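PDB 3WLA: oxidized polyvinyl alcohol hydrolase from Sphingopyxis, which hydrolyses beta-diketones such as 4,6-nonanedione, and cleaves oxidized polyvinyl alcohol in the second step of polyvinyl alcohol degradation. Local coordinates for residues A[22-27]-A[32-37]; A[300-305]-A[313-318]; A[170-175]-A[266-271]. All coordinates share one frame; numbering follows the deposited sequence.

Contact 1 of 3, residues A[22-27]-A[32-37]; sequences LNTDFP and KRAFVV
A beta hairpin at the edge of the sheet, carrying a G1 bulge, pairs 22-27 with 32-37. Asn23 and Phe35 bond in both directions, Asn23 N to Phe35 O at 2.8 Å and Phe35 N to Asn23 O at 2.9 Å. Beyond them Asp25 and Phe26 both face Arg33, which shifts the register by one, and Phe26 and Arg33 again exchange two N-H...O bonds. Asp25 takes the left-handed backbone shape (phi 63°) of the bulge's first residue, which aspartate tolerates better than beta-branched residues do. Its OD1 lies 3.2 Å from Lys32 CD, alongside the extended lysine chain.

Asn23, Phe26 and Phe35 share one face. The Asn23 amide lies almost parallel to the Phe35 ring, with CB over the ring face 3.9 Å from its centroid, while ND2 bonds to Lys19 O. Phe35 also turns an edge toward the Phe26 ring, an offset T-shaped pair with planes at 74°. Leu22 CD1 meets Val36 CG2 at 3.9 Å on the other face.

Helix 133-145 covers Phe26 and Phe35 and supplies Asp134 to Arg33; helix 60-65 packs on Val36, and strand 81-85 borders 31-38.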
ATOM      1  N   LEU A  22      -1.670 -19.630  -8.035  1.00 28.81           N
ATOM      2  CA  LEU A  22      -0.453 -18.989  -8.506  1.00 30.62           C
ATOM      3  C   LEU A  22      -0.420 -18.805 -10.003  1.00 32.22           C
ATOM      4  O   LEU A  22      -0.706 -19.762 -10.767  1.00 32.62           O
ATOM      5  CB  LEU A  22       0.810 -19.772  -8.107  1.00 29.79           C
ATOM      6  CG  LEU A  22       2.118 -19.157  -8.636  1.00 30.02           C
ATOM      7  CD1 LEU A  22       2.253 -17.698  -8.055  1.00 29.18           C
ATOM      8  CD2 LEU A  22       3.320 -20.004  -8.211  1.00 28.49           C
ATOM      9  N   ASN A  23      -0.080 -17.580 -10.402  1.00 30.45           N
ATOM     10  CA  ASN A  23       0.107 -17.207 -11.796  1.00 31.59           C
ATOM     11  C   ASN A  23       1.572 -16.731 -11.933  1.00 32.26           C
ATOM     12  O   ASN A  23       2.034 -15.886 -11.125  1.00 27.84           O
ATOM     13  CB  ASN A  23      -0.806 -16.048 -12.178  1.00 32.02           C
ATOM     14  CG  ASN A  23      -2.264 -16.436 -12.208  1.00 34.25           C
ATOM     15  OD1 ASN A  23      -2.899 -16.415 -13.274  1.00 34.18           O
ATOM     16  ND2 ASN A  23      -2.813 -16.781 -11.045  1.00 33.11           N
ATOM     17  N   THR A  24       2.285 -17.259 -12.946  1.00 31.34           N
ATOM     18  CA  THR A  24       3.675 -16.882 -13.226  1.00 32.50           C
ATOM     19  C   THR A  24       3.824 -16.442 -14.677  1.00 33.58           C
ATOM     20  O   THR A  24       2.929 -16.635 -15.504  1.00 34.77           O
ATOM     21  CB  THR A  24       4.662 -18.043 -12.922  1.00 33.48           C
ATOM     22  OG1 THR A  24       4.258 -19.231 -13.653  1.00 34.84           O
ATOM     23  CG2 THR A  24       4.669 -18.338 -11.398  1.00 29.77           C
ATOM     24  N   ASP A  25       4.919 -15.765 -14.980  1.00 34.46           N
ATOM     25  CA  ASP A  25       5.165 -15.287 -16.340  1.00 35.41           C
ATOM     26  C   ASP A  25       4.213 -14.274 -16.946  1.00 34.49           C
ATOM     27  O   ASP A  25       3.961 -14.261 -18.159  1.00 33.29           O
ATOM     28  CB  ASP A  25       5.321 -16.480 -17.301  1.00 38.92           C
ATOM     29  CG  ASP A  25       6.574 -17.289 -17.008  1.00 42.09           C
ATOM     30  OD1 ASP A  25       7.551 -16.690 -16.498  1.00 43.46           O
ATOM     31  OD2 ASP A  25       6.590 -18.512 -17.285  1.00 45.34           O
ATOM     32  N   PHE A  26       3.673 -13.417 -16.111  1.00 32.82           N
ATOM     33  CA  PHE A  26       2.807 -12.352 -16.583  1.00 32.07           C
ATOM     34  C   PHE A  26       3.765 -11.310 -17.139  1.00 33.76           C
ATOM     35  O   PHE A  26       4.655 -10.837 -16.429  1.00 35.96           O
ATOM     36  CB  PHE A  26       2.048 -11.751 -15.423  1.00 31.63           C
ATOM     37  CG  PHE A  26       1.142 -10.654 -15.823  1.00 29.87           C
ATOM     38  CD1 PHE A  26      -0.170 -10.940 -16.224  1.00 30.10           C
ATOM     39  CD2 PHE A  26       1.574  -9.335 -15.790  1.00 30.56           C
ATOM     40  CE1 PHE A  26      -1.042  -9.920 -16.574  1.00 30.15           C
ATOM     41  CE2 PHE A  26       0.717  -8.294 -16.143  1.00 30.42           C
ATOM     42  CZ  PHE A  26      -0.608  -8.590 -16.538  1.00 32.62           C
ATOM     43  N   PRO A  27       3.622 -10.933 -18.421  1.00 35.15           N
ATOM     44  CA  PRO A  27       4.541  -9.945 -18.968  1.00 33.92           C
ATOM     45  C   PRO A  27       4.221  -8.523 -18.601  1.00 33.76           C
ATOM     46  O   PRO A  27       3.098  -8.055 -18.804  1.00 33.12           O
ATOM     47  CB  PRO A  27       4.450 -10.189 -20.480  1.00 35.82           C
ATOM     48  CG  PRO A  27       3.061 -10.691 -20.675  1.00 34.55           C
ATOM     49  CD  PRO A  27       2.900 -11.645 -19.508  1.00 35.38           C
ATOM     50  N   LYS A  32       9.037 -10.876 -16.172  1.00 29.92           N
ATOM     51  CA  LYS A  32       8.107 -11.969 -15.934  1.00 30.88           C
ATOM     52  C   LYS A  32       7.601 -11.830 -14.482  1.00 29.82           C
ATOM     53  O   LYS A  32       8.346 -12.042 -13.529  1.00 29.42           O
ATOM     54  CB  LYS A  32       8.804 -13.313 -16.154  1.00 34.14           C
ATOM     55  CG  LYS A  32       9.128 -13.573 -17.681  1.00 37.91           C
ATOM     56  CD  LYS A  32       9.812 -14.920 -17.902  1.00 40.27           C
ATOM     57  CE  LYS A  32      10.452 -15.009 -19.301  1.00 44.98           C
ATOM     58  NZ  LYS A  32      11.616 -15.995 -19.372  1.00 44.81           N
ATOM     59  N   ARG A  33       6.323 -11.512 -14.326  1.00 28.44           N
ATOM     60  CA  ARG A  33       5.775 -11.285 -12.979  1.00 26.66           C
ATOM     61  C   ARG A  33       4.804 -12.381 -12.551  1.00 26.81           C
ATOM     62  O   ARG A  33       4.275 -13.142 -13.380  1.00 24.95           O
ATOM     63  CB  ARG A  33       5.106  -9.913 -12.934  1.00 24.84           C
ATOM     64  CG  ARG A  33       6.005  -8.726 -13.345  1.00 24.93           C
ATOM     65  CD  ARG A  33       7.272  -8.612 -12.452  1.00 25.55           C
ATOM     66  NE  ARG A  33       6.926  -8.407 -11.028  1.00 23.39           N
ATOM     67  CZ  ARG A  33       6.739  -7.198 -10.477  1.00 23.19           C
ATOM     68  NH1 ARG A  33       6.839  -6.083 -11.197  1.00 20.22           N
ATOM     69  NH2 ARG A  33       6.500  -7.103  -9.184  1.00 19.76           N
ATOM     70  N   ALA A  34       4.605 -12.473 -11.242  1.00 25.46           N
ATOM     71  CA  ALA A  34       3.764 -13.497 -10.658  1.00 26.13           C
ATOM     72  C   ALA A  34       2.797 -12.903  -9.621  1.00 26.37           C
ATOM     73  O   ALA A  34       3.070 -11.830  -9.038  1.00 25.35           O
ATOM     74  CB  ALA A  34       4.658 -14.573 -10.008  1.00 26.66           C
ATOM     75  N   PHE A  35       1.693 -13.608  -9.391  1.00 25.09           N
ATOM     76  CA  PHE A  35       0.664 -13.165  -8.422  1.00 26.45           C
ATOM     77  C   PHE A  35      -0.306 -14.307  -8.096  1.00 27.01           C
ATOM     78  O   PHE A  35      -0.472 -15.261  -8.889  1.00 25.78           O
ATOM     79  CB  PHE A  35      -0.083 -11.924  -8.945  1.00 24.11           C
ATOM     80  CG  PHE A  35      -0.731 -12.107 -10.295  1.00 24.65           C
ATOM     81  CD1 PHE A  35      -0.092 -11.707 -11.452  1.00 25.41           C
ATOM     82  CD2 PHE A  35      -2.023 -12.672 -10.392  1.00 27.18           C
ATOM     83  CE1 PHE A  35      -0.726 -11.852 -12.737  1.00 28.10           C
ATOM     84  CE2 PHE A  35      -2.675 -12.827 -11.629  1.00 26.19           C
ATOM     85  CZ  PHE A  35      -2.037 -12.421 -12.807  1.00 27.91           C
ATOM     86  N   VAL A  36      -0.903 -14.247  -6.901  1.00 27.00           N
ATOM     87  CA  VAL A  36      -1.813 -15.288  -6.453  1.00 28.55           C
ATOM     88  C   VAL A  36      -3.255 -14.774  -6.486  1.00 29.02           C
ATOM     89  O   VAL A  36      -3.562 -13.728  -5.943  1.00 29.71           O
ATOM     90  CB  VAL A  36      -1.381 -15.757  -5.045  1.00 29.35           C
ATOM     91  CG1 VAL A  36      -2.274 -16.838  -4.516  1.00 28.56           C
ATOM     92  CG2 VAL A  36       0.059 -16.286  -5.106  1.00 29.11           C
ATOM     93  N   VAL A  37      -4.137 -15.516  -7.153  1.00 29.29           N
ATOM     94  CA  VAL A  37      -5.552 -15.141  -7.286  1.00 28.85           C
ATOM     95  C   VAL A  37      -6.414 -16.024  -6.376  1.00 29.00           C
ATOM     96  O   VAL A  37      -6.300 -17.259  -6.412  1.00 27.56           O
ATOM     97  CB  VAL A  37      -6.018 -15.311  -8.764  1.00 29.55           C
ATOM     98  CG1 VAL A  37      -7.557 -15.023  -8.896  1.00 27.80           C
ATOM     99  CG2 VAL A  37      -5.253 -14.319  -9.651  1.00 25.53           C
TER

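Contact 2 of 3, residues A[300-305]-A[313-318]; sequences LNTMAS and KDFKLT
Thr302 and Phe315 make the main apolar touch between the last turn of helix 292-304 and the loop that follows it. The methyl CG2 of Thr302 reaches the rim of the Phe315 ring near its plane, 3.7 Å from CZ. Two torsions bring them together: CG2 stands anti to the backbone N of Thr302, and the phenyl group likewise extends away from the N of Phe315 (chi1 -179°), back toward the helix. Leu317 adds a looser touch, its CD1 4.3 Å from Thr302 CG2. A threonine suits this place because it has a methyl for the ring and a hydroxyl for the wetter side.

Just past the helical residues, Ser305 OG donates to Thr302 O at 2.7 Å, and the same carbonyl also accepts from Ser305 N. Two bonds thus grip one oxygen.

Water supplies the polar link between the segments. One molecule donates to Thr302 OG1 at 2.8 Å and accepts from Thr318 N at 2.6 Å, while also bonding to Thr318 OG1. Both hydroxyls have a further partner in Trp298: its backbone O for Thr302 and its NE1 for Thr318. A second molecule donates to Ser305 OG at 3.1 Å and appears to bridge on to Lys316 O, although that last distance is too short to be trusted.

The contact lies against the sheet of the alpha/beta-hydrolase fold. Thr302 rests on Ile235 of strand 232-238, and the Phe315 ring reaches Val233 of that strand, Val275 and Val277 of strand 274-280, and Ile328 of strand 325-328, with Leu317 on Val277 and Ile328 beside it.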
ATOM      1  N   LEU A 300     -11.824  -3.424   5.004  1.00 23.81           N
ATOM      2  CA  LEU A 300     -12.248  -3.559   3.610  1.00 25.39           C
ATOM      3  C   LEU A 300     -13.705  -3.163   3.425  1.00 24.72           C
ATOM      4  O   LEU A 300     -14.016  -2.498   2.444  1.00 25.21           O
ATOM      5  CB  LEU A 300     -11.998  -4.966   3.036  1.00 24.15           C
ATOM      6  CG  LEU A 300     -10.642  -5.246   2.344  1.00 26.12           C
ATOM      7  CD1 LEU A 300     -10.576  -4.599   0.922  1.00 26.24           C
ATOM      8  CD2 LEU A 300      -9.520  -4.746   3.231  1.00 26.22           C
ATOM      9  N   ASN A 301     -14.599  -3.581   4.322  1.00 25.81           N
ATOM     10  CA  ASN A 301     -16.012  -3.154   4.191  1.00 25.27           C
ATOM     11  C   ASN A 301     -16.107  -1.624   4.287  1.00 26.01           C
ATOM     12  O   ASN A 301     -16.956  -1.015   3.623  1.00 24.94           O
ATOM     13  CB  ASN A 301     -16.898  -3.765   5.273  1.00 25.89           C
ATOM     14  CG  ASN A 301     -17.205  -5.193   5.023  1.00 23.87           C
ATOM     15  OD1 ASN A 301     -17.101  -5.701   3.889  1.00 25.51           O
ATOM     16  ND2 ASN A 301     -17.624  -5.874   6.075  1.00 24.78           N
ATOM     17  N   THR A 302     -15.260  -0.997   5.121  1.00 25.82           N
ATOM     18  CA  THR A 302     -15.269   0.457   5.252  1.00 25.43           C
ATOM     19  C   THR A 302     -14.858   1.078   3.881  1.00 26.34           C
ATOM     20  O   THR A 302     -15.484   2.032   3.392  1.00 24.51           O
ATOM     21  CB  THR A 302     -14.278   0.926   6.360  1.00 25.84           C
ATOM     22  OG1 THR A 302     -14.755   0.480   7.636  1.00 25.38           O
ATOM     23  CG2 THR A 302     -14.137   2.441   6.402  1.00 26.46           C
ATOM     24  N   MET A 303     -13.816   0.534   3.249  1.00 24.52           N
ATOM     25  CA  MET A 303     -13.437   1.071   1.955  1.00 25.42           C
ATOM     26  C   MET A 303     -14.528   0.740   0.906  1.00 24.99           C
ATOM     27  O   MET A 303     -14.870   1.554   0.032  1.00 24.76           O
ATOM     28  CB  MET A 303     -12.065   0.516   1.544  1.00 25.01           C
ATOM     29  CG  MET A 303     -10.919   1.053   2.447  1.00 25.33           C
ATOM     30  SD  MET A 303      -9.314   0.557   1.855  1.00 28.83           S
ATOM     31  CE  MET A 303      -9.376  -1.130   2.241  1.00 26.89           C
ATOM     32  N   ALA A 304     -15.107  -0.437   1.008  1.00 25.07           N
ATOM     33  CA  ALA A 304     -16.112  -0.815   0.025  1.00 25.47           C
ATOM     34  C   ALA A 304     -17.365   0.048   0.163  1.00 28.00           C
ATOM     35  O   ALA A 304     -18.189   0.091  -0.743  1.00 26.94           O
ATOM     36  CB  ALA A 304     -16.470  -2.247   0.200  1.00 26.55           C
ATOM     37  N   SER A 305     -17.511   0.735   1.296  1.00 28.07           N
ATOM     38  CA  SER A 305     -18.685   1.585   1.508  1.00 30.43           C
ATOM     39  C   SER A 305     -18.510   2.940   0.837  1.00 30.23           C
ATOM     40  O   SER A 305     -19.405   3.813   0.880  1.00 31.21           O
ATOM     41  CB  SER A 305     -18.933   1.817   3.006  1.00 28.74           C
ATOM     42  OG  SER A 305     -18.050   2.809   3.549  1.00 29.90           O
ATOM     43  N   LYS A 313     -18.472  13.996   1.868  1.00 42.51           N
ATOM     44  CA  LYS A 313     -19.511  14.364   2.816  1.00 42.47           C
ATOM     45  C   LYS A 313     -20.455  13.219   3.172  1.00 41.02           C
ATOM     46  O   LYS A 313     -21.121  13.254   4.202  1.00 40.13           O
ATOM     47  CB  LYS A 313     -20.304  15.555   2.266  1.00 44.90           C
ATOM     48  CG  LYS A 313     -21.070  15.249   0.982  1.00 49.41           C
ATOM     49  CD  LYS A 313     -21.281  16.521   0.134  1.00 52.65           C
ATOM     50  CE  LYS A 313     -22.184  16.281  -1.087  1.00 54.67           C
ATOM     51  NZ  LYS A 313     -22.423  17.541  -1.891  1.00 56.41           N
ATOM     52  N   ASP A 314     -20.547  12.203   2.329  1.00 39.00           N
ATOM     53  CA  ASP A 314     -21.429  11.071   2.650  1.00 39.39           C
ATOM     54  C   ASP A 314     -20.773   9.885   3.380  1.00 38.38           C
ATOM     55  O   ASP A 314     -21.449   8.966   3.843  1.00 37.46           O
ATOM     56  CB  ASP A 314     -22.080  10.575   1.373  1.00 40.59           C
ATOM     57  CG  ASP A 314     -22.854  11.678   0.676  1.00 44.72           C
ATOM     58  OD1 ASP A 314     -23.733  12.267   1.363  1.00 45.64           O
ATOM     59  OD2 ASP A 314     -22.573  11.963  -0.521  1.00 45.12           O
ATOM     60  N   PHE A 315     -19.455   9.913   3.494  1.00 38.92           N
ATOM     61  CA  PHE A 315     -18.711   8.817   4.155  1.00 37.27           C
ATOM     62  C   PHE A 315     -19.102   8.706   5.624  1.00 37.64           C
ATOM     63  O   PHE A 315     -19.202   9.707   6.330  1.00 37.25           O
ATOM     64  CB  PHE A 315     -17.212   9.120   4.071  1.00 35.64           C
ATOM     65  CG  PHE A 315     -16.351   8.072   4.693  1.00 34.32           C
ATOM     66  CD1 PHE A 315     -16.216   6.824   4.089  1.00 34.22           C
ATOM     67  CD2 PHE A 315     -15.662   8.336   5.883  1.00 34.75           C
ATOM     68  CE1 PHE A 315     -15.400   5.823   4.654  1.00 32.99           C
ATOM     69  CE2 PHE A 315     -14.845   7.365   6.474  1.00 33.01           C
ATOM     70  CZ  PHE A 315     -14.716   6.083   5.840  1.00 33.04           C
ATOM     71  N   LYS A 316     -19.325   7.495   6.089  1.00 36.88           N
ATOM     72  CA  LYS A 316     -19.650   7.286   7.491  1.00 38.78           C
ATOM     73  C   LYS A 316     -18.636   6.263   8.025  1.00 37.98           C
ATOM     74  O   LYS A 316     -18.442   5.211   7.420  1.00 38.73           O
ATOM     75  CB  LYS A 316     -21.118   6.790   7.630  1.00 40.39           C
ATOM     76  CG  LYS A 316     -22.083   7.866   7.074  1.00 43.35           C
ATOM     77  CD  LYS A 316     -23.574   7.625   7.217  1.00 46.01           C
ATOM     78  CE  LYS A 316     -24.295   8.767   6.489  1.00 47.83           C
ATOM     79  NZ  LYS A 316     -23.578  10.102   6.703  1.00 48.79           N
ATOM     80  N   LEU A 317     -17.957   6.601   9.121  1.00 36.49           N
ATOM     81  CA  LEU A 317     -16.948   5.704   9.720  1.00 34.15           C
ATOM     82  C   LEU A 317     -17.587   4.939  10.865  1.00 34.95           C
ATOM     83  O   LEU A 317     -18.131   5.566  11.775  1.00 37.47           O
ATOM     84  CB  LEU A 317     -15.770   6.543  10.260  1.00 32.24           C
ATOM     85  CG  LEU A 317     -14.563   5.869  10.931  1.00 30.07           C
ATOM     86  CD1 LEU A 317     -13.895   4.994   9.904  1.00 31.02           C
ATOM     87  CD2 LEU A 317     -13.575   6.893  11.439  1.00 28.06           C
ATOM     88  N   THR A 318     -17.561   3.612  10.842  1.00 33.01           N
ATOM     89  CA  THR A 318     -18.136   2.868  11.957  1.00 32.61           C
ATOM     90  C   THR A 318     -16.977   2.469  12.898  1.00 33.05           C
ATOM     91  O   THR A 318     -15.803   2.569  12.519  1.00 32.89           O
ATOM     92  CB  THR A 318     -18.859   1.630  11.462  1.00 33.88           C
ATOM     93  OG1 THR A 318     -17.898   0.707  10.936  1.00 34.33           O
ATOM     94  CG2 THR A 318     -19.874   2.025  10.337  1.00 32.31           C
TER
HETATM   95  O   HOH W   1     -16.790   2.021   8.892  1.00 27.42           O
HETATM   96  O   HOH W   2     -19.616   5.586   4.539  1.00 33.72           O
HETATM   97  O   HOH W   3     -18.199   2.949   6.639  1.00 34.27           O

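Contact 3 of 3, residues A[170-175]-A[266-271]; sequences RALLFD and NYFSSI
The rings of Tyr267 and Phe268 receive one methyl, CD2 of Leu173, which comes obliquely to both. The two rings also meet each other: Tyr267 CD2 lies 3.8 Å above one face of the Phe268 ring, displaced toward its rim. A third flat group, the guanidinium of Arg170, sits on the far side of its helix, with Phe174 CE2 over the centre of one face.

This is a helix-to-helix contact of the alpha/beta-hydrolase fold, between helices 163-174 and 257-269 near their C-terminal ends. Leu173 CD2 approaches Tyr267 CE2 to 3.3 Å, closer than two carbons normally sit, so the exact value is doubtful, and stands 4.1 Å from Phe268 CE1. Tyr267 reaches out because its ring is anti to the backbone N (chi1 174°), which carries it across toward the other helix. Leu172 contributes its CB, 4.2 Å from Phe268 CZ. The four residues are buried: leucines suit the interface because their branched ends can fit against the aromatic rings, and a tyrosine suits it because its hydroxyl finds a partner at the ring's end, the backbone O of Pro226.

Leu172 and Phe268 also both touch Val234 of strand 232-238, so the pair of helices closes over the same part of the sheet. Helix 163-174 directly follows Ser162, on a GxSxG turn consistent with a nucleophile elbow and by similarity part of a charge relay. Ser265, assigned to that relay also by similarity, belongs to helix 257-269, its side chain about 6 Å from that of Phe268.

Next to these rings, Tyr267 O is held twice by Ser270: the backbone N donates at 3.0 Å, and OG, tilted 17° from the carbonyl plane, at an unusually short and so uncertain 2.5 Å.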
ATOM      1  N   ARG A 170       2.694   4.814  -2.879  1.00 21.94           N
ATOM      2  CA  ARG A 170       3.130   5.254  -4.225  1.00 23.62           C
ATOM      3  C   ARG A 170       2.040   5.042  -5.311  1.00 24.87           C
ATOM      4  O   ARG A 170       1.771   5.919  -6.162  1.00 25.83           O
ATOM      5  CB  ARG A 170       4.426   4.565  -4.678  1.00 21.95           C
ATOM      6  CG  ARG A 170       4.925   5.152  -6.039  1.00 25.71           C
ATOM      7  CD  ARG A 170       6.207   4.461  -6.526  1.00 25.78           C
ATOM      8  NE  ARG A 170       6.830   5.120  -7.696  1.00 24.89           N
ATOM      9  CZ  ARG A 170       7.549   6.234  -7.617  1.00 24.82           C
ATOM     10  NH1 ARG A 170       7.726   6.833  -6.433  1.00 24.01           N
ATOM     11  NH2 ARG A 170       8.112   6.746  -8.729  1.00 25.92           N
ATOM     12  N   ALA A 171       1.401   3.882  -5.294  1.00 24.43           N
ATOM     13  CA  ALA A 171       0.377   3.603  -6.321  1.00 24.50           C
ATOM     14  C   ALA A 171      -0.826   4.533  -6.180  1.00 24.97           C
ATOM     15  O   ALA A 171      -1.432   4.936  -7.213  1.00 27.33           O
ATOM     16  CB  ALA A 171      -0.068   2.126  -6.225  1.00 23.58           C
ATOM     17  N   LEU A 172      -1.189   4.898  -4.941  1.00 24.47           N
ATOM     18  CA  LEU A 172      -2.341   5.810  -4.756  1.00 25.81           C
ATOM     19  C   LEU A 172      -1.999   7.231  -5.210  1.00 27.02           C
ATOM     20  O   LEU A 172      -2.904   8.012  -5.574  1.00 28.20           O
ATOM     21  CB  LEU A 172      -2.821   5.860  -3.293  1.00 22.21           C
ATOM     22  CG  LEU A 172      -3.364   4.527  -2.709  1.00 25.34           C
ATOM     23  CD1 LEU A 172      -3.819   4.729  -1.312  1.00 23.41           C
ATOM     24  CD2 LEU A 172      -4.513   3.985  -3.530  1.00 25.26           C
ATOM     25  N   LEU A 173      -0.707   7.570  -5.156  1.00 27.14           N
ATOM     26  CA  LEU A 173      -0.254   8.897  -5.546  1.00 27.36           C
ATOM     27  C   LEU A 173      -0.085   9.040  -7.033  1.00 27.40           C
ATOM     28  O   LEU A 173      -0.361  10.121  -7.602  1.00 28.24           O
ATOM     29  CB  LEU A 173       1.071   9.265  -4.842  1.00 27.52           C
ATOM     30  CG  LEU A 173       0.974   9.560  -3.318  1.00 29.41           C
ATOM     31  CD1 LEU A 173       2.381   9.666  -2.702  1.00 29.01           C
ATOM     32  CD2 LEU A 173       0.184  10.819  -3.050  1.00 29.83           C
ATOM     33  N   PHE A 174       0.409   7.990  -7.661  1.00 25.76           N
ATOM     34  CA  PHE A 174       0.628   7.991  -9.103  1.00 27.38           C
ATOM     35  C   PHE A 174      -0.520   7.492  -9.973  1.00 28.71           C
ATOM     36  O   PHE A 174      -0.612   7.864 -11.125  1.00 27.33           O
ATOM     37  CB  PHE A 174       1.804   7.109  -9.487  1.00 25.20           C
ATOM     38  CG  PHE A 174       3.135   7.807  -9.413  1.00 27.64           C
ATOM     39  CD1 PHE A 174       3.566   8.604 -10.459  1.00 25.68           C
ATOM     40  CD2 PHE A 174       3.937   7.707  -8.250  1.00 27.46           C
ATOM     41  CE1 PHE A 174       4.765   9.316 -10.364  1.00 28.07           C
ATOM     42  CE2 PHE A 174       5.141   8.405  -8.130  1.00 28.93           C
ATOM     43  CZ  PHE A 174       5.562   9.229  -9.205  1.00 27.79           C
ATOM     44  N   ASP A 175      -1.374   6.643  -9.419  1.00 28.48           N
ATOM     45  CA  ASP A 175      -2.421   6.028 -10.211  1.00 27.48           C
ATOM     46  C   ASP A 175      -3.773   6.057  -9.510  1.00 26.95           C
ATOM     47  O   ASP A 175      -4.499   5.051  -9.440  1.00 24.52           O
ATOM     48  CB  ASP A 175      -1.973   4.580 -10.505  1.00 28.13           C
ATOM     49  CG  ASP A 175      -2.713   3.955 -11.683  1.00 30.08           C
ATOM     50  OD1 ASP A 175      -3.401   4.697 -12.387  1.00 29.58           O
ATOM     51  OD2 ASP A 175      -2.591   2.726 -11.919  1.00 28.74           O
ATOM     52  N   ASN A 266      -1.476  13.684   6.626  1.00 31.01           N
ATOM     53  CA  ASN A 266      -1.597  15.117   6.385  1.00 31.15           C
ATOM     54  C   ASN A 266      -1.909  15.409   4.913  1.00 30.95           C
ATOM     55  O   ASN A 266      -2.824  16.202   4.590  1.00 31.57           O
ATOM     56  CB  ASN A 266      -0.301  15.826   6.760  1.00 30.16           C
ATOM     57  CG  ASN A 266      -0.092  15.930   8.275  1.00 27.66           C
ATOM     58  OD1 ASN A 266      -0.980  15.632   9.092  1.00 26.95           O
ATOM     59  ND2 ASN A 266       1.089  16.400   8.647  1.00 30.54           N
ATOM     60  N   TYR A 267      -1.143  14.787   4.037  1.00 28.42           N
ATOM     61  CA  TYR A 267      -1.327  14.961   2.608  1.00 27.60           C
ATOM     62  C   TYR A 267      -2.708  14.513   2.088  1.00 27.62           C
ATOM     63  O   TYR A 267      -3.418  15.293   1.431  1.00 25.65           O
ATOM     64  CB  TYR A 267      -0.250  14.192   1.838  1.00 26.97           C
ATOM     65  CG  TYR A 267      -0.507  14.230   0.369  1.00 28.00           C
ATOM     66  CD1 TYR A 267      -0.120  15.334  -0.393  1.00 27.34           C
ATOM     67  CD2 TYR A 267      -1.228  13.208  -0.259  1.00 28.48           C
ATOM     68  CE1 TYR A 267      -0.451  15.431  -1.770  1.00 30.78           C
ATOM     69  CE2 TYR A 267      -1.577  13.282  -1.638  1.00 30.32           C
ATOM     70  CZ  TYR A 267      -1.184  14.397  -2.387  1.00 30.93           C
ATOM     71  OH  TYR A 267      -1.506  14.463  -3.731  1.00 31.81           O
ATOM     72  N   PHE A 268      -3.081  13.254   2.354  1.00 26.20           N
ATOM     73  CA  PHE A 268      -4.369  12.739   1.902  1.00 27.23           C
ATOM     74  C   PHE A 268      -5.562  13.488   2.542  1.00 28.32           C
ATOM     75  O   PHE A 268      -6.640  13.645   1.937  1.00 28.40           O
ATOM     76  CB  PHE A 268      -4.469  11.257   2.228  1.00 27.37           C
ATOM     77  CG  PHE A 268      -3.600  10.398   1.374  1.00 28.91           C
ATOM     78  CD1 PHE A 268      -3.761  10.381  -0.006  1.00 26.77           C
ATOM     79  CD2 PHE A 268      -2.648   9.560   1.960  1.00 29.44           C
ATOM     80  CE1 PHE A 268      -3.014   9.542  -0.812  1.00 27.79           C
ATOM     81  CE2 PHE A 268      -1.874   8.701   1.155  1.00 28.72           C
ATOM     82  CZ  PHE A 268      -2.063   8.690  -0.237  1.00 30.47           C
ATOM     83  N   SER A 269      -5.375  13.941   3.776  1.00 29.88           N
ATOM     84  CA  SER A 269      -6.442  14.676   4.430  1.00 31.49           C
ATOM     85  C   SER A 269      -6.591  16.062   3.784  1.00 32.22           C
ATOM     86  O   SER A 269      -7.606  16.719   3.975  1.00 33.55           O
ATOM     87  CB  SER A 269      -6.132  14.857   5.923  1.00 31.65           C
ATOM     88  OG  SER A 269      -6.327  13.643   6.641  1.00 34.19           O
ATOM     89  N   SER A 270      -5.559  16.512   3.072  1.00 32.41           N
ATOM     90  CA  SER A 270      -5.594  17.823   2.468  1.00 34.32           C
ATOM     91  C   SER A 270      -6.187  17.817   1.079  1.00 36.12           C
ATOM     92  O   SER A 270      -6.385  18.902   0.508  1.00 35.98           O
ATOM     93  CB  SER A 270      -4.210  18.422   2.382  1.00 33.28           C
ATOM     94  OG  SER A 270      -3.493  17.835   1.315  1.00 32.28           O
ATOM     95  N   ILE A 271      -6.459  16.626   0.532  1.00 34.65           N
ATOM     96  CA  ILE A 271      -7.029  16.514  -0.796  1.00 35.53           C
ATOM     97  C   ILE A 271      -8.540  16.346  -0.609  1.00 36.71           C
ATOM     98  O   ILE A 271      -9.028  15.306  -0.162  1.00 34.37           O
ATOM     99  CB  ILE A 271      -6.439  15.319  -1.553  1.00 36.05           C
ATOM    100  CG1 ILE A 271      -4.905  15.429  -1.620  1.00 36.23           C
ATOM    101  CG2 ILE A 271      -7.061  15.225  -2.924  1.00 34.33           C
ATOM    102  CD1 ILE A 271      -4.319  16.568  -2.485  1.00 38.89           C
TER

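How the contacts relate
Along the chain the contacts come in the order 1, 3, 2 and follow one another without overlap. Contact 1 sits at one edge of the large mixed sheet, on outermost strand 21-28 and its neighbour 31-38; contacts 2 and 3 lie against its middle and far strands. Contacts 1 and 3 lie on opposite sides of the chain's centre, about 27 Å between centres, and contacts 1 and 2 are about 31 Å apart. Contacts 2 and 3 are nearer, about 18 Å, and both rest on strand 232-238: contact 2 touches Val233 and Ile235, contact 3 the intervening Val234, so they pack on its two faces. Together they show helices and loops covering both sides of an alpha/beta-hydrolase sheet.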